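Local coordinates for protein alpha-glucosidase (Bacteroides thetaiotaomicron, PDB 5XFM) that hydrolyses beta-L-arabinopyranosides and alpha-galactosides, as a bifunctional, calcium-containing member of glycoside hydrolase family 97, at residues K20-K25 with H93-E98; I87-V92 with E274-W279; L99-E104 with V113-S118; D119-F124 with T262-D267. The protein carries 1 engineered substitution. All blocks are in the same frame, centred on the assembly; numbering follows the deposited sequence.

Overall arrangement
All four contacts lie in the N-terminal, galactose mutarotase-like family region and involve the antiparallel sheet that contains strand 91-104. That strand enters three of them: its start in contact 2, its middle in contact 1 and its end in contact 3. Contact 4 joins strands 121-128 and 256-266 farther across the sheet. The centres of contacts 1 and 4 are about 10 Å apart, those of contacts 2 and 3 about 23 Å. Along the chain, contacts 3 and 4 follow one another inside the loop closed by contact 2, whereas contacts 1 and 2 alternate. Local hairpin pairing is combined with long-range closure: contact 1 brings in the amino-terminal strands, and contact 2 faces the rest of the enzyme.

Contact 1. Residues K20-K25 with H93-E98; sequences KGPDEK and HYRANE
Asn97 turns its CG anti to the carbonyl carbon (chi1 -70°), which aims the amide at the 20-25 loop, while Arg95 bends at chi2 (56°) and brings its guanidinium group back beside Asn97 and against the ring of Pro22. The amide nitrogen ND2 of Asn97 donates to Lys20 O at 3.0 Å, with an N-H...O angle of 158°. The carbonyl oxygen lies close to the amide plane of Asn97, but the donor itself comes in from above the carbonyl plane of Lys20. At the other end of the same amide, Asn97 OD1 accepts from Arg95 NH1, also at 3.0 Å. That oxygen lies in the guanidinium plane, though NH1 approaches it from above the amide plane, and the two bonds together probably restrain the rotation of the amide.

Pro22 supplies the apolar half of the contact. Its CG sits over one face of the guanidinium group, displaced toward the rim and 3.9 Å from Arg95 NH1. The same proline CG packs on Arg95 CG at 3.7 Å and on Arg95 O at 3.4 Å. A type I turn from Gly21 to Glu24 presents the proline, closed by Glu24 N to Gly21 O at 2.8 Å; an Asx turn, with Asp23 OD1 accepting from Lys25 N, overlaps its end.

The loop connects strands 17-20 and 26-31 of one sheet and rests on the other sheet of the domain. There strand 91-104 runs between strands 69-83 and 110-117, Arg95 and Asn97 both touch Lys77 on strand 69-83, and Pro22 also packs on Asp119 just before strand 121-128.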
# COMPACT_ATOMS: atom_id res chain seq x y z
N LYS A 20 -7.54 -26.01 -6.98
CA LYS A 20 -8.70 -25.14 -6.86
C LYS A 20 -8.79 -24.44 -5.50
O LYS A 20 -8.24 -24.93 -4.51
CB LYS A 20 -9.99 -25.94 -7.09
CG LYS A 20 -9.97 -26.79 -8.35
CD LYS A 20 -11.22 -27.66 -8.44
CE LYS A 20 -11.22 -28.50 -9.70
NZ LYS A 20 -12.50 -29.24 -9.86
N GLY A 21 -9.45 -23.30 -5.46
CA GLY A 21 -9.80 -22.67 -4.20
C GLY A 21 -10.85 -23.51 -3.50
O GLY A 21 -11.44 -24.39 -4.12
N PRO A 22 -11.10 -23.23 -2.21
CA PRO A 22 -12.04 -24.01 -1.39
C PRO A 22 -13.46 -24.13 -1.97
O PRO A 22 -14.05 -25.21 -1.89
CB PRO A 22 -12.06 -23.22 -0.07
CG PRO A 22 -10.70 -22.61 -0.00
CD PRO A 22 -10.40 -22.20 -1.42
N ASP A 23 -13.98 -23.05 -2.55
CA ASP A 23 -15.32 -23.12 -3.14
C ASP A 23 -15.24 -23.50 -4.62
O ASP A 23 -16.26 -23.53 -5.31
CB ASP A 23 -16.06 -21.79 -2.96
CG ASP A 23 -15.41 -20.62 -3.71
OD1 ASP A 23 -14.49 -20.83 -4.53
OD2 ASP A 23 -15.84 -19.47 -3.47
N GLU A 24 -14.03 -23.77 -5.08
CA GLU A 24 -13.75 -24.30 -6.42
C GLU A 24 -14.05 -23.34 -7.58
O GLU A 24 -13.94 -23.74 -8.74
CB GLU A 24 -14.52 -25.60 -6.63
CG GLU A 24 -14.09 -26.72 -5.70
CD GLU A 24 -14.84 -28.02 -5.96
OE1 GLU A 24 -15.03 -28.36 -7.14
OE2 GLU A 24 -15.21 -28.69 -4.98
N LYS A 25 -14.37 -22.09 -7.29
CA LYS A 25 -14.61 -21.11 -8.35
C LYS A 25 -13.31 -20.72 -9.03
O LYS A 25 -13.25 -20.57 -10.25
CB LYS A 25 -15.31 -19.85 -7.81
CG LYS A 25 -16.71 -20.09 -7.29
CD LYS A 25 -17.42 -18.78 -6.97
CE LYS A 25 -18.49 -18.99 -5.91
NZ LYS A 25 -19.25 -17.75 -5.60
N HIS A 93 -9.71 -15.66 8.97
CA HIS A 93 -9.82 -17.11 8.85
C HIS A 93 -9.31 -17.52 7.47
O HIS A 93 -10.05 -17.46 6.48
CB HIS A 93 -11.26 -17.57 9.05
CG HIS A 93 -11.43 -19.06 9.00
ND1 HIS A 93 -12.65 -19.66 8.74
CD2 HIS A 93 -10.55 -20.06 9.19
CE1 HIS A 93 -12.50 -20.98 8.76
NE2 HIS A 93 -11.23 -21.25 9.03
N TYR A 94 -8.05 -17.91 7.41
CA TYR A 94 -7.40 -18.26 6.15
C TYR A 94 -7.60 -19.75 5.80
O TYR A 94 -7.20 -20.65 6.53
CB TYR A 94 -5.91 -17.92 6.25
CG TYR A 94 -5.11 -18.25 5.02
CD1 TYR A 94 -5.53 -17.84 3.75
CD2 TYR A 94 -3.93 -18.97 5.12
CE1 TYR A 94 -4.79 -18.15 2.62
CE2 TYR A 94 -3.18 -19.28 4.00
CZ TYR A 94 -3.61 -18.87 2.76
OH TYR A 94 -2.87 -19.19 1.65
N ARG A 95 -8.22 -19.96 4.64
CA ARG A 95 -8.58 -21.28 4.13
C ARG A 95 -8.13 -21.37 2.68
O ARG A 95 -8.63 -20.64 1.83
CB ARG A 95 -10.09 -21.51 4.27
CG ARG A 95 -10.64 -22.79 3.67
CD ARG A 95 -10.00 -24.07 4.19
NE ARG A 95 -10.56 -25.25 3.53
CZ ARG A 95 -10.02 -25.85 2.47
NH1 ARG A 95 -8.88 -25.42 1.97
NH2 ARG A 95 -10.62 -26.90 1.92
N ALA A 96 -7.19 -22.27 2.40
CA ALA A 96 -6.66 -22.39 1.05
C ALA A 96 -6.20 -23.80 0.73
O ALA A 96 -5.98 -24.62 1.63
CB ALA A 96 -5.50 -21.42 0.87
N ASN A 97 -6.06 -24.10 -0.56
CA ASN A 97 -5.47 -25.36 -0.97
C ASN A 97 -4.08 -25.14 -1.55
O ASN A 97 -3.87 -24.24 -2.35
CB ASN A 97 -6.37 -26.09 -1.98
CG ASN A 97 -7.64 -26.62 -1.35
OD1 ASN A 97 -7.64 -27.06 -0.19
ND2 ASN A 97 -8.74 -26.58 -2.09
N GLU A 98 -3.14 -25.98 -1.12
CA GLU A 98 -1.74 -25.83 -1.48
C GLU A 98 -1.25 -26.93 -2.41
O GLU A 98 -1.35 -28.12 -2.09
CB GLU A 98 -0.87 -25.80 -0.23
CG GLU A 98 0.59 -25.52 -0.50
CD GLU A 98 1.45 -25.69 0.73
OE1 GLU A 98 1.91 -24.67 1.28
OE2 GLU A 98 1.65 -26.85 1.16

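Contact 2. Residues I87-V92 with E274-W279; sequences IKVSNV and ETTVPW
The turn leading into strand 91-104 packs on the ST turn that precedes helix 277-280, with Lys88 and Ile87 reaching across to Thr275 and Trp279. Lys88 NZ donates to Thr275 O at 2.7 Å, approaching in the carbonyl plane on a lone pair. A bend at chi3 (79°) carries the ammonium group to this oxygen, and Val273 O and Thr483 O also grip it, so the buried charge is met by three backbone carbonyls. Replacing this lysine with a methionine would probably leave those carbonyls without their shared donor and untie Thr483 from the turn.

Ile87 CG2 lies over one face of the Trp279 indole, 3.4 Å from CE2, in a CH-pi contact 25° off the normal of the five-membered ring. Pro278 CB covers the opposite face, and the indole NE1 is bonded to Glu442, which leaves the ring little freedom to turn. Val89 CG1 meets Thr276 CG2 at 3.8 Å, their side chains crossing at about a right angle.

With Thr483 and Glu442 belonging to the TIM-barrel family region, the arrangement is that of an interdomain junction, in which the turn between strands 69-83 and 91-104 and a short helix of the N-terminal domain meet the barrel.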
# COMPACT_ATOMS: atom_id res chain seq x y z
N ILE A 87 -4.18 -3.20 9.43
CA ILE A 87 -4.66 -3.50 8.08
C ILE A 87 -6.19 -3.34 8.05
O ILE A 87 -6.78 -2.91 9.03
CB ILE A 87 -4.27 -4.92 7.60
CG1 ILE A 87 -4.95 -5.99 8.44
CG2 ILE A 87 -2.76 -5.10 7.61
CD1 ILE A 87 -4.92 -7.37 7.79
N LYS A 88 -6.80 -3.69 6.92
CA LYS A 88 -8.23 -3.45 6.68
C LYS A 88 -9.18 -4.31 7.54
O LYS A 88 -10.38 -4.02 7.61
CB LYS A 88 -8.55 -3.68 5.20
CG LYS A 88 -8.42 -5.13 4.77
CD LYS A 88 -8.64 -5.31 3.27
CE LYS A 88 -7.41 -4.92 2.46
NZ LYS A 88 -7.53 -5.35 1.03
N VAL A 89 -8.66 -5.37 8.15
CA VAL A 89 -9.48 -6.25 8.97
C VAL A 89 -8.63 -6.77 10.13
O VAL A 89 -7.41 -6.88 9.99
CB VAL A 89 -10.04 -7.43 8.13
CG1 VAL A 89 -8.91 -8.29 7.58
CG2 VAL A 89 -11.02 -8.28 8.94
N SER A 90 -9.24 -7.06 11.28
CA SER A 90 -8.45 -7.43 12.46
C SER A 90 -8.35 -8.95 12.72
O SER A 90 -7.47 -9.39 13.46
CB SER A 90 -9.01 -6.73 13.70
OG SER A 90 -10.29 -7.22 14.06
N ASN A 91 -9.23 -9.73 12.10
CA ASN A 91 -9.20 -11.18 12.28
C ASN A 91 -9.40 -11.92 10.97
O ASN A 91 -10.37 -11.65 10.24
CB ASN A 91 -10.26 -11.63 13.30
CG ASN A 91 -9.85 -11.33 14.72
OD1 ASN A 91 -9.16 -12.12 15.36
ND2 ASN A 91 -10.27 -10.17 15.22
N VAL A 92 -8.49 -12.82 10.64
CA VAL A 92 -8.60 -13.56 9.39
C VAL A 92 -8.68 -15.07 9.59
O VAL A 92 -7.87 -15.68 10.30
CB VAL A 92 -7.41 -13.24 8.46
CG1 VAL A 92 -7.49 -14.09 7.18
CG2 VAL A 92 -7.38 -11.76 8.12
N GLU A 274 -11.26 -6.44 -0.73
CA GLU A 274 -11.25 -7.12 0.57
C GLU A 274 -10.14 -8.15 0.74
O GLU A 274 -10.09 -8.84 1.77
CB GLU A 274 -12.60 -7.81 0.81
CG GLU A 274 -13.75 -6.85 1.06
CD GLU A 274 -15.07 -7.56 1.25
OE1 GLU A 274 -15.07 -8.80 1.47
OE2 GLU A 274 -16.12 -6.89 1.21
N THR A 275 -9.25 -8.26 -0.24
CA THR A 275 -8.19 -9.27 -0.21
C THR A 275 -7.23 -9.08 0.97
O THR A 275 -6.91 -7.96 1.37
CB THR A 275 -7.36 -9.26 -1.52
OG1 THR A 275 -6.42 -10.34 -1.49
CG2 THR A 275 -6.60 -7.94 -1.68
N THR A 276 -6.78 -10.21 1.53
CA THR A 276 -5.78 -10.19 2.59
C THR A 276 -4.53 -10.99 2.20
O THR A 276 -3.68 -11.25 3.05
CB THR A 276 -6.35 -10.74 3.91
OG1 THR A 276 -6.91 -12.04 3.70
CG2 THR A 276 -7.42 -9.81 4.45
N VAL A 277 -4.40 -11.32 0.92
CA VAL A 277 -3.27 -12.14 0.50
C VAL A 277 -1.87 -11.54 0.78
O VAL A 277 -0.93 -12.30 0.97
CB VAL A 277 -3.40 -12.53 -1.01
CG1 VAL A 277 -3.08 -11.36 -1.94
CG2 VAL A 277 -2.52 -13.74 -1.34
N PRO A 278 -1.72 -10.19 0.86
CA PRO A 278 -0.37 -9.77 1.28
C PRO A 278 0.04 -10.28 2.66
O PRO A 278 1.23 -10.40 2.95
CB PRO A 278 -0.46 -8.24 1.29
CG PRO A 278 -1.57 -7.91 0.39
CD PRO A 278 -2.55 -9.03 0.50
N TRP A 279 -0.95 -10.57 3.51
CA TRP A 279 -0.69 -11.01 4.87
C TRP A 279 -0.99 -12.51 5.08
O TRP A 279 -0.56 -13.10 6.07
CB TRP A 279 -1.50 -10.13 5.83
CG TRP A 279 -1.24 -8.68 5.56
CD1 TRP A 279 -0.16 -7.95 5.96
CD2 TRP A 279 -2.06 -7.78 4.79
NE1 TRP A 279 -0.26 -6.66 5.50
CE2 TRP A 279 -1.41 -6.53 4.78
CE3 TRP A 279 -3.28 -7.92 4.11
CZ2 TRP A 279 -1.95 -5.42 4.12
CZ3 TRP A 279 -3.80 -6.81 3.45
CH2 TRP A 279 -3.14 -5.58 3.47

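Contact 3. Residues L99-E104 with V113-S118; sequences LTCHLE and VIFRVS
Leu99 to Cys101 and Val113 to Phe115 pair in antiparallel register, the strand axes 4.8 Å apart at closest approach and their directions 166° from one another. Two hydrogen-bonded pairs flank the non-hydrogen-bonded pair Thr100-Ile114. Leu99 and Phe115 exchange both of their backbone bonds at 2.9 Å (Leu99 N to Phe115 O, Phe115 N to Leu99 O). In the next such pair Cys101 N reaches Val113 O at 2.8 Å and Val113 N returns a bond to Cys101 O.

Leu99, Cys101, Val113 and Phe115 point to the same, buried face. There Leu99 and Phe115 lie side by side, with Leu99 CD2 4.1 Å from Phe115 CD1. The sulfur of Cys101 comes to the edge of the phenyl ring, near its plane and 4.2 Å from CE1, rather than over the face. This sulfur-aromatic contact follows from SG being turned anti to the carbonyl carbon (chi1 -63°). Farther along, Leu103 CD1 crosses to Val113 CG2 at 3.6 Å. On the other face Thr100 lies alongside Ile114, its OG1 4.0 Å from Ile114 CG1.

Leu28 and Val30 of strand 26-31, in the opposing sheet, pack on Phe115, and Val30 also on Leu99. Two adjacent strands joined by a short connection form a beta hairpin, here part of one layer of the beta-sandwich architecture of galactose mutarotase-like domains.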
# COMPACT_ATOMS: atom_id res chain seq x y z
N LEU A 99 -0.73 -26.52 -3.56
CA LEU A 99 -0.12 -27.43 -4.52
C LEU A 99 1.39 -27.25 -4.53
O LEU A 99 1.88 -26.17 -4.81
CB LEU A 99 -0.68 -27.19 -5.92
CG LEU A 99 0.01 -27.97 -7.03
CD1 LEU A 99 -0.16 -29.47 -6.82
CD2 LEU A 99 -0.50 -27.54 -8.40
N THR A 100 2.13 -28.31 -4.23
CA THR A 100 3.58 -28.27 -4.33
C THR A 100 4.04 -29.06 -5.54
O THR A 100 3.78 -30.25 -5.66
CB THR A 100 4.27 -28.82 -3.06
OG1 THR A 100 3.82 -28.09 -1.91
CG2 THR A 100 5.78 -28.67 -3.19
N CYS A 101 4.70 -28.37 -6.46
CA CYS A 101 5.23 -28.97 -7.67
C CYS A 101 6.74 -29.12 -7.61
O CYS A 101 7.46 -28.18 -7.28
CB CYS A 101 4.82 -28.14 -8.89
SG CYS A 101 3.03 -28.08 -9.15
N HIS A 102 7.22 -30.32 -7.93
CA HIS A 102 8.65 -30.59 -7.96
C HIS A 102 9.15 -30.67 -9.39
O HIS A 102 8.78 -31.57 -10.14
CB HIS A 102 8.98 -31.89 -7.21
CG HIS A 102 8.66 -31.82 -5.74
ND1 HIS A 102 7.42 -32.13 -5.23
CD2 HIS A 102 9.43 -31.50 -4.68
CE1 HIS A 102 7.44 -31.99 -3.92
NE2 HIS A 102 8.65 -31.61 -3.56
N LEU A 103 9.97 -29.69 -9.76
CA LEU A 103 10.47 -29.56 -11.12
C LEU A 103 11.94 -29.91 -11.23
O LEU A 103 12.70 -29.78 -10.27
CB LEU A 103 10.26 -28.13 -11.64
CG LEU A 103 8.87 -27.52 -11.56
CD1 LEU A 103 8.91 -26.09 -12.07
CD2 LEU A 103 7.89 -28.35 -12.35
N GLU A 104 12.34 -30.35 -12.42
CA GLU A 104 13.72 -30.70 -12.71
C GLU A 104 14.09 -30.21 -14.10
O GLU A 104 13.29 -30.33 -15.03
CB GLU A 104 13.90 -32.21 -12.58
CG GLU A 104 15.30 -32.67 -12.24
CD GLU A 104 15.35 -34.16 -11.91
OE1 GLU A 104 14.77 -34.57 -10.88
OE2 GLU A 104 15.98 -34.91 -12.68
N VAL A 113 7.89 -25.31 -6.93
CA VAL A 113 6.92 -24.22 -7.08
C VAL A 113 5.70 -24.50 -6.20
O VAL A 113 5.11 -25.56 -6.30
CB VAL A 113 6.46 -24.02 -8.54
CG1 VAL A 113 5.63 -22.75 -8.69
CG2 VAL A 113 7.64 -23.97 -9.48
N ILE A 114 5.34 -23.55 -5.35
CA ILE A 114 4.23 -23.73 -4.42
C ILE A 114 3.11 -22.74 -4.69
O ILE A 114 3.34 -21.53 -4.72
CB ILE A 114 4.68 -23.55 -2.95
CG1 ILE A 114 5.69 -24.62 -2.56
CG2 ILE A 114 3.48 -23.63 -2.02
CD1 ILE A 114 7.11 -24.27 -2.90
N PHE A 115 1.90 -23.28 -4.86
CA PHE A 115 0.69 -22.49 -5.05
C PHE A 115 -0.23 -22.59 -3.84
O PHE A 115 -0.55 -23.68 -3.39
CB PHE A 115 -0.08 -22.96 -6.29
CG PHE A 115 0.73 -22.94 -7.57
CD1 PHE A 115 1.52 -24.02 -7.92
CD2 PHE A 115 0.67 -21.84 -8.42
CE1 PHE A 115 2.25 -24.00 -9.10
CE2 PHE A 115 1.40 -21.82 -9.60
CZ PHE A 115 2.20 -22.90 -9.94
N ARG A 116 -0.64 -21.45 -3.30
CA ARG A 116 -1.67 -21.42 -2.27
C ARG A 116 -2.89 -20.69 -2.81
O ARG A 116 -2.83 -19.49 -3.10
CB ARG A 116 -1.16 -20.76 -0.99
CG ARG A 116 -0.10 -21.59 -0.29
CD ARG A 116 0.52 -20.84 0.88
NE ARG A 116 1.54 -21.66 1.52
CZ ARG A 116 2.35 -21.24 2.49
NH1 ARG A 116 2.28 -19.98 2.91
NH2 ARG A 116 3.25 -22.06 3.01
N VAL A 117 -3.99 -21.41 -2.95
CA VAL A 117 -5.18 -20.84 -3.55
C VAL A 117 -6.32 -20.77 -2.55
O VAL A 117 -6.86 -21.79 -2.14
CB VAL A 117 -5.63 -21.64 -4.78
CG1 VAL A 117 -6.73 -20.91 -5.52
CG2 VAL A 117 -4.45 -21.88 -5.71
N SER A 118 -6.67 -19.55 -2.14
CA SER A 118 -7.87 -19.32 -1.35
C SER A 118 -9.01 -19.03 -2.32
O SER A 118 -8.84 -19.19 -3.53
CB SER A 118 -7.67 -18.18 -0.34
OG SER A 118 -7.34 -16.96 -0.98

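Contact 4. Residues D119-F124 with T262-D267; sequences DNDVAF and TITVGD
Thr264 and Asp121 sit side by side on an antiparallel pair of strands, 121-128 and 256-266, that are neighbours in the sheet of the mutarotase-like domain although some 130 residues separate them in the chain. From the backbone outward, Thr264 CB lies 3.3 Å from Asp121 OD2. CG2 also lies 3.3 Å from Asp121 OD2 and packs on Asn120 O at 3.7 Å. The remaining branch, OG1, is set anti to the carbonyl carbon (chi1 -59°) and donates to Asp121 OD2 at 2.7 Å, meeting this oxygen nearly along its C-O bond. Thr275 OG1 also bonds to OD2, so two hydroxyls hold one buried carboxylate oxygen. A valine in place of Thr264 would probably leave Asp121 OD2 with Thr275 alone of these two and the carboxylate freer to rotate.

On the opposite face of the sheet Val122 and Ile263 form a hydrogen-bonded pair, their CB atoms 4.1 Å apart, and Leu26 and Leu28 of strand 26-31 cover Val122. Ile263 CD1 reaches the edge of the Phe124 ring, 4.3 Å from CE1. The pairing runs on to the start of segment 119-124, where Val265 N donates to Asn120 O at 2.9 Å, tilted 33° from the carbonyl plane.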
# COMPACT_ATOMS: atom_id res chain seq x y z
N ASP A 119 -10.18 -18.64 -1.80
CA ASP A 119 -11.36 -18.47 -2.66
C ASP A 119 -11.15 -17.51 -3.83
O ASP A 119 -11.65 -17.75 -4.93
CB ASP A 119 -12.56 -17.98 -1.84
CG ASP A 119 -13.23 -19.09 -1.06
OD1 ASP A 119 -13.17 -20.26 -1.50
OD2 ASP A 119 -13.84 -18.77 -0.01
N ASN A 120 -10.42 -16.42 -3.58
CA ASN A 120 -10.21 -15.41 -4.61
C ASN A 120 -8.76 -14.96 -4.75
O ASN A 120 -8.50 -13.90 -5.31
CB ASN A 120 -11.08 -14.18 -4.33
CG ASN A 120 -12.55 -14.45 -4.56
OD1 ASN A 120 -13.01 -14.48 -5.70
ND2 ASN A 120 -13.30 -14.63 -3.48
N ASP A 121 -7.83 -15.75 -4.22
CA ASP A 121 -6.42 -15.38 -4.32
C ASP A 121 -5.50 -16.56 -4.60
O ASP A 121 -5.70 -17.66 -4.09
CB ASP A 121 -5.96 -14.68 -3.04
CG ASP A 121 -6.82 -13.48 -2.69
OD1 ASP A 121 -7.86 -13.67 -2.03
OD2 ASP A 121 -6.46 -12.35 -3.09
N VAL A 122 -4.49 -16.29 -5.41
CA VAL A 122 -3.41 -17.23 -5.65
C VAL A 122 -2.11 -16.61 -5.16
O VAL A 122 -1.79 -15.48 -5.51
CB VAL A 122 -3.28 -17.57 -7.14
CG1 VAL A 122 -2.05 -18.44 -7.37
CG2 VAL A 122 -4.55 -18.26 -7.64
N ALA A 123 -1.36 -17.32 -4.32
CA ALA A 123 -0.03 -16.85 -3.95
C ALA A 123 0.96 -17.94 -4.33
O ALA A 123 0.77 -19.08 -3.95
CB ALA A 123 0.05 -16.54 -2.47
N PHE A 124 1.99 -17.62 -5.09
CA PHE A 124 2.91 -18.70 -5.44
C PHE A 124 4.36 -18.28 -5.37
O PHE A 124 4.68 -17.11 -5.55
CB PHE A 124 2.58 -19.28 -6.82
CG PHE A 124 2.97 -18.41 -7.98
CD1 PHE A 124 2.09 -17.46 -8.48
CD2 PHE A 124 4.19 -18.58 -8.62
CE1 PHE A 124 2.43 -16.68 -9.55
CE2 PHE A 124 4.54 -17.79 -9.69
CZ PHE A 124 3.66 -16.83 -10.16
N THR A 262 1.43 -12.65 -6.24
CA THR A 262 0.03 -12.72 -5.84
C THR A 262 -0.94 -12.32 -6.94
O THR A 262 -0.75 -11.32 -7.65
CB THR A 262 -0.25 -11.85 -4.60
OG1 THR A 262 -0.16 -10.46 -4.96
CG2 THR A 262 0.77 -12.15 -3.49
N ILE A 263 -2.01 -13.10 -7.07
CA ILE A 263 -3.06 -12.86 -8.04
C ILE A 263 -4.43 -12.85 -7.35
O ILE A 263 -4.92 -13.89 -6.92
CB ILE A 263 -3.08 -13.94 -9.13
CG1 ILE A 263 -1.67 -14.17 -9.68
CG2 ILE A 263 -4.05 -13.56 -10.24
CD1 ILE A 263 -1.58 -15.37 -10.61
N THR A 264 -5.03 -11.68 -7.22
CA THR A 264 -6.36 -11.57 -6.63
C THR A 264 -7.37 -11.51 -7.76
O THR A 264 -7.38 -10.58 -8.55
CB THR A 264 -6.48 -10.32 -5.75
OG1 THR A 264 -5.50 -10.38 -4.70
CG2 THR A 264 -7.87 -10.21 -5.14
N VAL A 265 -8.24 -12.51 -7.85
CA VAL A 265 -9.09 -12.62 -9.03
C VAL A 265 -10.55 -12.79 -8.61
O VAL A 265 -10.84 -13.43 -7.60
CB VAL A 265 -8.62 -13.79 -9.94
CG1 VAL A 265 -8.19 -14.97 -9.10
CG2 VAL A 265 -9.70 -14.19 -10.95
N GLY A 266 -11.46 -12.18 -9.35
CA GLY A 266 -12.88 -12.38 -9.08
C GLY A 266 -13.75 -11.96 -10.24
O GLY A 266 -13.26 -11.43 -11.23
N ASP A 267 -15.05 -12.23 -10.15
CA ASP A 267 -15.98 -11.74 -11.15
C ASP A 267 -16.49 -10.36 -10.76
O ASP A 267 -17.20 -9.71 -11.52
CB ASP A 267 -17.15 -12.71 -11.34
CG ASP A 267 -17.85 -13.03 -10.03
OD1 ASP A 267 -17.33 -12.65 -8.96
OD2 ASP A 267 -18.94 -13.64 -10.08